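Local coordinates for protein cyanophage-like gp41-1 intein (Metagenome, PDB 6QAZ) that probably excises itself from a precursor by protein splicing, joining the flanking exteins, as a naturally split intein with the HINT fold, at residues A[8-13]-A[120-125]; A[46-51]-A[100-105]; A[54-59]-A[93-98]. All coordinates share one frame; numbering follows the deposited sequence. Where two conformers were deposited one is given.

Contact 1: A[8-13]-A[120-125]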
loop_
_atom_site.group_PDB
_atom_site.type_symbol
_atom_site.label_atom_id
_atom_site.label_comp_id
_atom_site.label_asym_id
_atom_site.label_seq_id
_atom_site.Cartn_x
_atom_site.Cartn_y
_atom_site.Cartn_z
ATOM N N LYS A 8 2.693 -5.100 9.313
ATOM C CA LYS A 8 1.762 -6.230 9.272
ATOM C C LYS A 8 0.882 -6.193 8.037
ATOM O O LYS A 8 0.026 -7.074 7.874
ATOM C CB LYS A 8 0.926 -6.262 10.537
ATOM C CG LYS A 8 1.798 -6.474 11.780
ATOM C CD LYS A 8 1.183 -6.930 13.030
ATOM C CE LYS A 8 0.262 -8.135 12.953
ATOM N NZ LYS A 8 0.883 -9.486 12.980
ATOM N N THR A 9 1.072 -5.227 7.153
ATOM C CA THR A 9 0.344 -5.198 5.877
ATOM C C THR A 9 0.573 -6.505 5.143
ATOM O O THR A 9 1.730 -6.924 5.011
ATOM C CB THR A 9 0.878 -4.046 5.023
ATOM O OG1 THR A 9 0.807 -2.797 5.735
ATOM C CG2 THR A 9 0.105 -3.909 3.738
ATOM N N GLN A 10 -0.468 -7.122 4.621
ATOM C CA GLN A 10 -0.329 -8.381 3.889
ATOM C C GLN A 10 -0.277 -8.135 2.386
ATOM O O GLN A 10 -1.032 -7.343 1.834
ATOM C CB GLN A 10 -1.419 -9.365 4.231
ATOM C CG GLN A 10 -1.250 -9.945 5.624
ATOM C CD GLN A 10 -2.382 -10.883 5.941
ATOM O OE1 GLN A 10 -3.543 -10.461 6.034
ATOM N NE2 GLN A 10 -2.099 -12.169 6.051
ATOM N N VAL A 11 0.627 -8.847 1.742
ATOM C CA VAL A 11 0.759 -8.860 0.271
ATOM C C VAL A 11 0.664 -10.316 -0.170
ATOM O O VAL A 11 0.938 -11.241 0.595
ATOM C CB VAL A 11 2.073 -8.203 -0.170
ATOM C CG1 VAL A 11 2.098 -6.752 0.252
ATOM C CG2 VAL A 11 3.293 -8.943 0.336
ATOM N N GLN A 12 0.264 -10.518 -1.412
ATOM C CA GLN A 12 0.022 -11.851 -1.963
ATOM C C GLN A 12 1.231 -12.294 -2.794
ATOM O O GLN A 12 1.536 -11.645 -3.800
ATOM C CB GLN A 12 -1.247 -11.759 -2.789
ATOM C CG GLN A 12 -1.800 -13.116 -3.122
ATOM C CD GLN A 12 -3.180 -13.046 -3.713
ATOM O OE1 GLN A 12 -3.926 -12.076 -3.590
ATOM N NE2 GLN A 12 -3.530 -14.116 -4.367
ATOM N N THR A 13 1.876 -13.370 -2.387
ATOM C CA THR A 13 2.956 -13.985 -3.170
ATOM C C THR A 13 2.401 -15.239 -3.797
ATOM O O THR A 13 1.373 -15.774 -3.359
ATOM C CB THR A 13 4.194 -14.269 -2.328
ATOM O OG1 THR A 13 3.982 -15.450 -1.550
ATOM C CG2 THR A 13 4.605 -13.096 -1.479
ATOM N N TYR A 120 -1.221 -5.284 -4.519
ATOM C CA TYR A 120 -2.322 -5.292 -3.557
ATOM C C TYR A 120 -1.773 -5.456 -2.140
ATOM O O TYR A 120 -0.963 -6.339 -1.847
ATOM C CB TYR A 120 -3.286 -6.442 -3.874
ATOM C CG TYR A 120 -4.143 -6.187 -5.105
ATOM C CD1 TYR A 120 -5.123 -5.216 -5.094
ATOM C CD2 TYR A 120 -3.975 -6.888 -6.293
ATOM C CE1 TYR A 120 -5.927 -4.942 -6.183
ATOM C CE2 TYR A 120 -4.793 -6.628 -7.406
ATOM C CZ TYR A 120 -5.764 -5.647 -7.338
ATOM O OH TYR A 120 -6.613 -5.341 -8.390
ATOM N N ALA A 121 -2.246 -4.608 -1.255
ATOM C CA ALA A 121 -1.820 -4.537 0.151
ATOM C C ALA A 121 -3.096 -4.573 0.972
ATOM O O ALA A 121 -3.928 -3.662 0.840
ATOM C CB ALA A 121 -1.017 -3.282 0.370
ATOM N N ASN A 122 -3.304 -5.628 1.736
ATOM C CA ASN A 122 -4.631 -5.843 2.388
ATOM C C ASN A 122 -5.756 -5.754 1.349
ATOM O O ASN A 122 -6.849 -5.254 1.647
ATOM C CB ASN A 122 -4.856 -4.887 3.531
ATOM C CG ASN A 122 -3.808 -4.977 4.600
ATOM O OD1 ASN A 122 -3.121 -5.985 4.758
ATOM N ND2 ASN A 122 -3.689 -3.942 5.369
ATOM N N ASP A 123 -5.500 -6.229 0.137
ATOM C CA ASP A 123 -6.496 -6.269 -0.952
ATOM C C ASP A 123 -6.830 -4.878 -1.500
ATOM O O ASP A 123 -7.772 -4.758 -2.276
ATOM C CB ASP A 123 -7.750 -7.036 -0.588
ATOM C CG ASP A 123 -7.526 -8.487 -0.331
ATOM O OD1 ASP A 123 -6.739 -9.075 -1.056
ATOM O OD2 ASP A 123 -8.201 -9.050 0.556
ATOM N N ILE A 124 -6.030 -3.867 -1.165
ATOM C CA ILE A 124 -6.151 -2.503 -1.703
ATOM C C ILE A 124 -4.987 -2.297 -2.663
ATOM O O ILE A 124 -3.846 -2.533 -2.308
ATOM C CB ILE A 124 -6.113 -1.459 -0.577
ATOM C CG1 ILE A 124 -7.240 -1.697 0.430
ATOM C CG2 ILE A 124 -6.153 -0.060 -1.158
ATOM C CD1 ILE A 124 -7.179 -0.818 1.650
ATOM N N LEU A 125 -5.262 -1.814 -3.874
ATOM C CA LEU A 125 -4.167 -1.565 -4.820
ATOM C C LEU A 125 -3.386 -0.349 -4.356
ATOM O O LEU A 125 -3.937 0.752 -4.147
ATOM C CB LEU A 125 -4.731 -1.356 -6.215
ATOM C CG LEU A 125 -3.694 -1.377 -7.332
ATOM C CD1 LEU A 125 -2.987 -2.718 -7.465
ATOM C CD2 LEU A 125 -4.381 -1.035 -8.650
HETATM O O HOH W 1 -2.627 -5.019 7.971
HETATM O O HOH W 2 -1.641 -1.840 6.765
HETATM O O HOH W 3 -3.200 -7.997 -0.534
HETATM O O HOH W 4 -4.511 -8.036 5.892
HETATM O O HOH W 5 0.159 -8.336 -3.273
HETATM O O HOH W 6 -4.319 -9.406 -2.600
#
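Tyr120 meets the 8-13 segment through its backbone: its carbonyl O lies 3.7 Å from Val11 CG1 and accepts a hydrogen bond from a water that in turn accepts from Gln12 N, so the two segments are joined here through a water. Its ring turns away, with Leu125 CD1 over the centre of one face and the hydroxyl bonded to Glu91. At Ala121 the methyl CB packs against Thr9 CG2 at 3.6 Å, and the CA sends a C-H toward Gln10 O. Asn122 carries the contact. Its backbone N donates to Gln10 O (2.8 Å), almost straight and in the carbonyl plane, while its side-chain OD1 accepts from Gln10 N at 2.9 Å. That second bond is straight at the hydrogen (175°), though the donor is tilted from the amide plane. With CG beside its own backbone N (chi1 -58°), the amide reaches back to the same residue that its main chain grips, so Gln10 is held at both N and O. OD1 also shares a water with Gln10 OE1, and ND2 donates to Glu59 O. Asn122 and Asp123 form the centre of a type I' turn from Ala121 to Ile124, both with positive phi. The turn is thus tied to strand 10-13 by one backbone and one side-chain bond, both from Asn122 to Gln10, and the bonds of OD1 to Gln10 N and of ND2 to Glu59 O probably fix which way round the amide lies.

Contact 2: A[46-51]-A[100-105]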
loop_
_atom_site.group_PDB
_atom_site.type_symbol
_atom_site.label_atom_id
_atom_site.label_comp_id
_atom_site.label_asym_id
_atom_site.label_seq_id
_atom_site.Cartn_x
_atom_site.Cartn_y
_atom_site.Cartn_z
ATOM N N LYS A 46 11.025 5.018 10.981
ATOM C CA LYS A 46 9.963 5.430 11.887
ATOM C C LYS A 46 9.377 6.711 11.339
ATOM O O LYS A 46 10.116 7.693 11.119
ATOM C CB LYS A 46 10.525 5.681 13.272
ATOM C CG LYS A 46 9.467 5.770 14.356
ATOM C CD LYS A 46 10.037 5.799 15.756
ATOM C CE LYS A 46 8.955 5.759 16.814
ATOM N NZ LYS A 46 9.385 6.419 18.070
ATOM N N LYS A 47 8.079 6.690 11.115
ATOM C CA LYS A 47 7.352 7.821 10.525
ATOM C C LYS A 47 5.978 7.909 11.192
ATOM O O LYS A 47 5.435 6.904 11.704
ATOM C CB LYS A 47 7.161 7.661 9.005
ATOM C CG LYS A 47 8.389 7.362 8.164
ATOM C CD LYS A 47 8.074 7.218 6.669
ATOM C CE LYS A 47 9.261 7.449 5.765
ATOM N NZ LYS A 47 9.751 6.196 5.174
ATOM N N LYS A 48 5.379 9.083 11.122
ATOM C CA LYS A 48 3.961 9.197 11.459
ATOM C C LYS A 48 3.141 8.327 10.528
ATOM O O LYS A 48 3.373 8.310 9.314
ATOM C CB LYS A 48 3.503 10.655 11.397
ATOM C CG LYS A 48 2.066 10.940 11.854
ATOM C CD LYS A 48 1.730 10.447 13.263
ATOM C CE LYS A 48 2.530 11.153 14.332
ATOM N NZ LYS A 48 2.313 12.619 14.309
ATOM N N SER A 49 2.162 7.636 11.083
ATOM C CA SER A 49 1.316 6.707 10.327
ATOM C C SER A 49 -0.122 7.185 10.322
ATOM O O SER A 49 -0.543 7.932 11.203
ATOM C CB SER A 49 1.453 5.320 10.865
ATOM O OG SER A 49 0.913 5.156 12.159
ATOM N N TYR A 50 -0.848 6.704 9.328
ATOM C CA TYR A 50 -2.236 7.051 9.040
ATOM C C TYR A 50 -2.960 5.784 8.642
ATOM O O TYR A 50 -2.421 4.949 7.929
ATOM C CB TYR A 50 -2.339 8.017 7.857
ATOM C CG TYR A 50 -1.661 9.323 8.101
ATOM C CD1 TYR A 50 -0.285 9.443 7.984
ATOM C CD2 TYR A 50 -2.377 10.451 8.461
ATOM C CE1 TYR A 50 0.383 10.607 8.261
ATOM C CE2 TYR A 50 -1.722 11.660 8.697
ATOM C CZ TYR A 50 -0.337 11.715 8.641
ATOM O OH TYR A 50 0.366 12.869 8.886
ATOM N N LYS A 51 -4.205 5.659 9.081
ATOM C CA LYS A 51 -5.063 4.540 8.686
ATOM C C LYS A 51 -6.099 5.025 7.687
ATOM O O LYS A 51 -6.873 5.950 8.006
ATOM C CB LYS A 51 -5.758 3.914 9.897
ATOM C CG LYS A 51 -6.587 2.690 9.556
ATOM C CD LYS A 51 -7.162 2.021 10.760
ATOM C CE LYS A 51 -7.973 2.936 11.628
ATOM N NZ LYS A 51 -8.756 2.166 12.623
ATOM N N ILE A 100 -9.764 8.752 6.963
ATOM C CA ILE A 100 -8.299 8.742 7.098
ATOM C C ILE A 100 -8.000 9.258 8.500
ATOM O O ILE A 100 -8.462 10.354 8.870
ATOM C CB ILE A 100 -7.616 9.567 6.021
ATOM C CG1 ILE A 100 -8.039 9.073 4.632
ATOM C CG2 ILE A 100 -6.108 9.490 6.229
ATOM C CD1 ILE A 100 -7.301 9.653 3.483
ATOM N N GLU A 101 -7.361 8.432 9.300
ATOM C CA GLU A 101 -7.146 8.670 10.753
ATOM C C GLU A 101 -5.635 8.746 10.996
ATOM O O GLU A 101 -4.969 7.732 10.808
ATOM C CB GLU A 101 -7.807 7.567 11.616
ATOM C CG GLU A 101 -7.676 7.807 13.137
ATOM C CD GLU A 101 -8.289 6.769 14.076
ATOM O OE1 GLU A 101 -9.518 6.465 13.926
ATOM O OE2 GLU A 101 -7.558 6.276 15.000
ATOM N N GLU A 102 -5.109 9.874 11.467
ATOM C CA GLU A 102 -3.706 9.934 11.891
ATOM C C GLU A 102 -3.564 9.072 13.137
ATOM O O GLU A 102 -4.383 9.202 14.082
ATOM C CB GLU A 102 -3.273 11.368 12.108
ATOM C CG GLU A 102 -1.793 11.467 12.387
ATOM C CD GLU A 102 -1.264 12.878 12.505
ATOM O OE1 GLU A 102 -1.982 13.823 12.141
ATOM O OE2 GLU A 102 -0.128 13.018 12.968
ATOM N N LEU A 103 -2.529 8.266 13.150
ATOM C CA LEU A 103 -2.221 7.394 14.284
ATOM C C LEU A 103 -0.948 7.946 14.925
ATOM O O LEU A 103 -0.897 9.138 15.236
ATOM C CB LEU A 103 -2.125 5.934 13.811
ATOM C CG LEU A 103 -3.365 5.369 13.135
ATOM C CD1 LEU A 103 -3.091 3.929 12.756
ATOM C CD2 LEU A 103 -4.599 5.431 14.030
ATOM N N ASP A 104 -0.012 7.084 15.181
ATOM C CA ASP A 104 1.197 7.351 15.962
ATOM C C ASP A 104 2.434 7.217 15.075
ATOM O O ASP A 104 2.362 6.758 13.931
ATOM C CB ASP A 104 1.232 6.378 17.142
ATOM C CG ASP A 104 0.980 4.913 16.797
ATOM O OD1 ASP A 104 0.865 4.558 15.628
ATOM O OD2 ASP A 104 0.878 4.127 17.770
ATOM N N GLU A 105 3.574 7.580 15.610
ATOM C CA GLU A 105 4.856 7.255 14.979
ATOM C C GLU A 105 5.115 5.778 15.173
ATOM O O GLU A 105 4.996 5.282 16.299
ATOM C CB GLU A 105 5.948 8.078 15.629
ATOM C CG GLU A 105 5.874 9.524 15.225
ATOM C CD GLU A 105 7.197 10.072 14.740
ATOM O OE1 GLU A 105 7.750 9.498 13.761
ATOM O OE2 GLU A 105 7.680 11.048 15.343
HETATM O O HOH W 7 -10.012 3.726 14.203
#
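Tyr50 lies alongside Glu102, both side chains pointing the same way, so that ring atom CE2 sits 3.7 Å from Glu102 CG; ring and carboxylate planes are 33° apart. The two belong to strands 45-54 and 93-113, antiparallel neighbours in the sheet. Beyond this aliphatic stem, Glu102 OE2 is met end-on by Lys48 NZ at 2.8 Å, a salt bridge in the conformer described. The lysine crosses the glutamate at about a right angle: its chain folds at chi2, chi3 and chi4, all close to 60°, and curls back over the neighbouring strand, bringing CD to 3.5 Å from Leu103 O. Lys48, Tyr50, Glu102 and Glu105 share one face of the pair, whereas Lys51 and Glu101 project from the other. There, in the Glu101 conformer described, a water joins Lys51 NZ to Glu101 OE1, which are too far apart for a direct bridge; citrate and a glycol, probably from the crystallisation liquor, also bond to Lys51 NZ. Lys51 and Glu101 form a hydrogen-bonded pair through both N-H groups. Toward Lys48 and Glu105 the register slips by one residue, a beta bulge, and Asp104 O there receives two bonds from Ser49. The hydroxyl OG donates at 2.8 Å in the carbonyl plane, whereas the backbone N, at 3.0 Å, comes from above it. Ser49 OG stands between its own N and carbonyl carbon (chi1 68°), facing the same acceptor as that N. Leu103 N returns a bond to Ser49 O. Ser49 thus supplies a second donor where the strands fall out of step; when Lys48 adopts this conformer, its bridge to Glu102 adds a charged bond across the bulge, probably tempered by water.

Contact 3: A[54-59]-A[93-98]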
loop_
_atom_site.group_PDB
_atom_site.type_symbol
_atom_site.label_atom_id
_atom_site.label_comp_id
_atom_site.label_asym_id
_atom_site.label_seq_id
_atom_site.Cartn_x
_atom_site.Cartn_y
_atom_site.Cartn_z
ATOM N N LEU A 54 -11.797 1.892 3.979
ATOM C CA LEU A 54 -12.699 1.952 2.838
ATOM C C LEU A 54 -14.102 1.512 3.234
ATOM O O LEU A 54 -14.343 0.921 4.292
ATOM C CB LEU A 54 -12.180 1.057 1.706
ATOM C CG LEU A 54 -10.743 1.340 1.254
ATOM C CD1 LEU A 54 -10.414 0.485 0.078
ATOM C CD2 LEU A 54 -10.520 2.815 0.945
ATOM N N GLU A 55 -15.042 1.754 2.324
ATOM C CA GLU A 55 -16.475 1.500 2.601
ATOM C C GLU A 55 -16.770 0.002 2.729
ATOM O O GLU A 55 -17.841 -0.327 3.271
ATOM C CB GLU A 55 -17.348 2.152 1.558
ATOM C CG GLU A 55 -17.138 1.608 0.198
ATOM C CD GLU A 55 -18.054 2.185 -0.868
ATOM O OE1 GLU A 55 -19.248 2.479 -0.557
ATOM O OE2 GLU A 55 -17.573 2.485 -1.979
ATOM N N ASP A 56 -15.905 -0.882 2.252
ATOM C CA ASP A 56 -16.038 -2.342 2.431
ATOM C C ASP A 56 -15.283 -2.833 3.670
ATOM O O ASP A 56 -15.167 -4.066 3.851
ATOM C CB ASP A 56 -15.633 -3.082 1.178
ATOM C CG ASP A 56 -14.179 -2.887 0.837
ATOM O OD1 ASP A 56 -13.452 -2.196 1.582
ATOM O OD2 ASP A 56 -13.771 -3.453 -0.228
ATOM N N GLY A 57 -14.795 -1.929 4.490
ATOM C CA GLY A 57 -14.085 -2.303 5.711
ATOM C C GLY A 57 -12.587 -2.411 5.561
ATOM O O GLY A 57 -11.890 -2.417 6.578
ATOM N N LYS A 58 -12.073 -2.541 4.343
ATOM C CA LYS A 58 -10.636 -2.775 4.183
ATOM C C LYS A 58 -9.860 -1.579 4.731
ATOM O O LYS A 58 -10.258 -0.427 4.560
ATOM C CB LYS A 58 -10.285 -3.034 2.728
ATOM C CG LYS A 58 -10.884 -4.286 2.147
ATOM C CD LYS A 58 -10.461 -4.487 0.734
ATOM C CE LYS A 58 -10.969 -5.732 0.047
ATOM N NZ LYS A 58 -12.427 -5.827 0.036
ATOM N N GLU A 59 -8.724 -1.873 5.346
ATOM C CA GLU A 59 -7.868 -0.851 5.965
ATOM C C GLU A 59 -6.439 -1.020 5.528
ATOM O O GLU A 59 -5.977 -2.163 5.285
ATOM C CB GLU A 59 -7.875 -0.992 7.506
ATOM C CG GLU A 59 -9.121 -0.681 8.222
ATOM C CD GLU A 59 -9.025 -1.113 9.702
ATOM O OE1 GLU A 59 -7.877 -1.259 10.267
ATOM O OE2 GLU A 59 -10.052 -1.186 10.292
ATOM N N MET A 93 -11.876 -2.910 -8.432
ATOM C CA MET A 93 -13.210 -2.384 -8.055
ATOM C C MET A 93 -13.043 -1.070 -7.276
ATOM O O MET A 93 -12.265 -1.082 -6.348
ATOM C CB MET A 93 -13.986 -3.387 -7.185
ATOM C CG MET A 93 -14.217 -4.712 -7.869
ATOM S SD MET A 93 -15.266 -4.600 -9.342
ATOM C CE MET A 93 -16.851 -4.287 -8.566
ATOM N N LEU A 94 -13.735 0.014 -7.607
ATOM C CA LEU A 94 -13.581 1.273 -6.874
ATOM C C LEU A 94 -14.336 1.204 -5.561
ATOM O O LEU A 94 -15.490 0.769 -5.534
ATOM C CB LEU A 94 -14.135 2.380 -7.747
ATOM C CG LEU A 94 -13.235 2.769 -8.904
ATOM C CD1 LEU A 94 -14.013 3.505 -9.982
ATOM C CD2 LEU A 94 -12.038 3.583 -8.423
ATOM N N LYS A 95 -13.708 1.657 -4.495
ATOM C CA LYS A 95 -14.334 1.735 -3.172
ATOM C C LYS A 95 -13.998 3.062 -2.530
ATOM O O LYS A 95 -12.832 3.498 -2.528
ATOM C CB LYS A 95 -13.893 0.582 -2.275
ATOM C CG LYS A 95 -14.387 -0.779 -2.728
ATOM C CD LYS A 95 -15.881 -0.970 -2.612
ATOM C CE LYS A 95 -16.343 -2.257 -3.233
ATOM N NZ LYS A 95 -17.803 -2.386 -3.120
ATOM N N LYS A 96 -15.005 3.694 -1.965
ATOM C CA LYS A 96 -14.831 4.995 -1.297
ATOM C C LYS A 96 -13.961 4.871 -0.053
ATOM O O LYS A 96 -14.149 3.959 0.753
ATOM C CB LYS A 96 -16.201 5.525 -0.876
ATOM C CG LYS A 96 -17.220 6.011 -1.900
ATOM C CD LYS A 96 -16.989 7.429 -2.234
ATOM C CE LYS A 96 -17.809 7.855 -3.430
ATOM N NZ LYS A 96 -19.269 7.881 -3.137
ATOM N N ILE A 97 -13.129 5.869 0.143
ATOM C CA ILE A 97 -12.461 6.100 1.444
ATOM C C ILE A 97 -13.485 6.688 2.400
ATOM O O ILE A 97 -14.033 7.755 2.141
ATOM C CB ILE A 97 -11.260 7.027 1.286
ATOM C CG1 ILE A 97 -10.185 6.419 0.378
ATOM C CG2 ILE A 97 -10.676 7.344 2.659
ATOM C CD1 ILE A 97 -9.060 7.381 0.052
ATOM N N LEU A 98 -13.739 5.989 3.488
ATOM C CA LEU A 98 -14.632 6.501 4.544
ATOM C C LEU A 98 -13.881 7.409 5.514
ATOM O O LEU A 98 -14.491 8.385 5.994
ATOM C CB LEU A 98 -15.232 5.364 5.338
ATOM C CG LEU A 98 -16.255 4.494 4.656
ATOM C CD1 LEU A 98 -16.851 3.556 5.683
ATOM C CD2 LEU A 98 -17.349 5.266 3.971
HETATM O O HOH W 8 -18.058 2.851 -4.548
#
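Leu54 opens the contact as the partner of Ile97 in an antiparallel non-hydrogen-bonded pair, its CD2 resting 3.7 Å from Ile97 CG1. Its CA also sends a C-H toward Lys96 O, and its other methyl, CD1, lies near Lys95 CB. The same leucine also touches Val89 and Ile124. Glu55 then binds Lys96 at two points. Its backbone N donates to Lys96 O (2.9 Å), a bent bond at the hydrogen (134°) that meets the oxygen nearly along the C=O axis; its carboxylate OE2 accepts from Lys96 N at 2.8 Å, almost straight but from above the carboxylate plane. CG sits between the backbone N and the carbonyl carbon (chi1 63°), from where the extended chain runs along the strand to the amide. A water donates a hydrogen bond to Glu55 OE2, its oxygen 2.6 Å away. On the other flank, Leu98 CG packs on Glu55 CA at 3.6 Å. Asp56 crosses Lys95 at about a right angle, OD2 being 3.7 Å from Lys95 CG. Its nearer ionic partner is Lys58, whose NZ reaches OD2 at 2.7 Å, while Lys58 N bonds to OD1 and closes an Asx turn. Gly57, with positive phi, completes the type I turn, its N bonded to Leu54 O, and Leu54 N bonds to Lys58 O. This is a type I turn with a G1 beta bulge, the hairpin connection between strands 45-54 and 59-63, laid against the long strand 93-113 within the curled, beta-rich HINT fold of inteins.

Overall arrangement
The three contacts nest along the chain: contact 3 lies inside the loop closed by contact 2, and both inside that closed by contact 1. Contacts 2 and 3 use strand 93-113 and its neighbour 45-54; their centres are 18 Å apart, with Lys51 CD 3.4 Å from Glu59 OE1. Contact 1 joins the N-terminal region to the hairpin leading to the C-terminal end, where part of the splicing chemistry probably takes place, as in other inteins. It meets contact 3 where Asn122 ND2 probably bonds to Glu59 O at 2.9 Å and Ile124 CD1 packs on Leu54 CD1 at 3.8 Å, whereas contact 2 stays about 8 Å away at the nearest atoms.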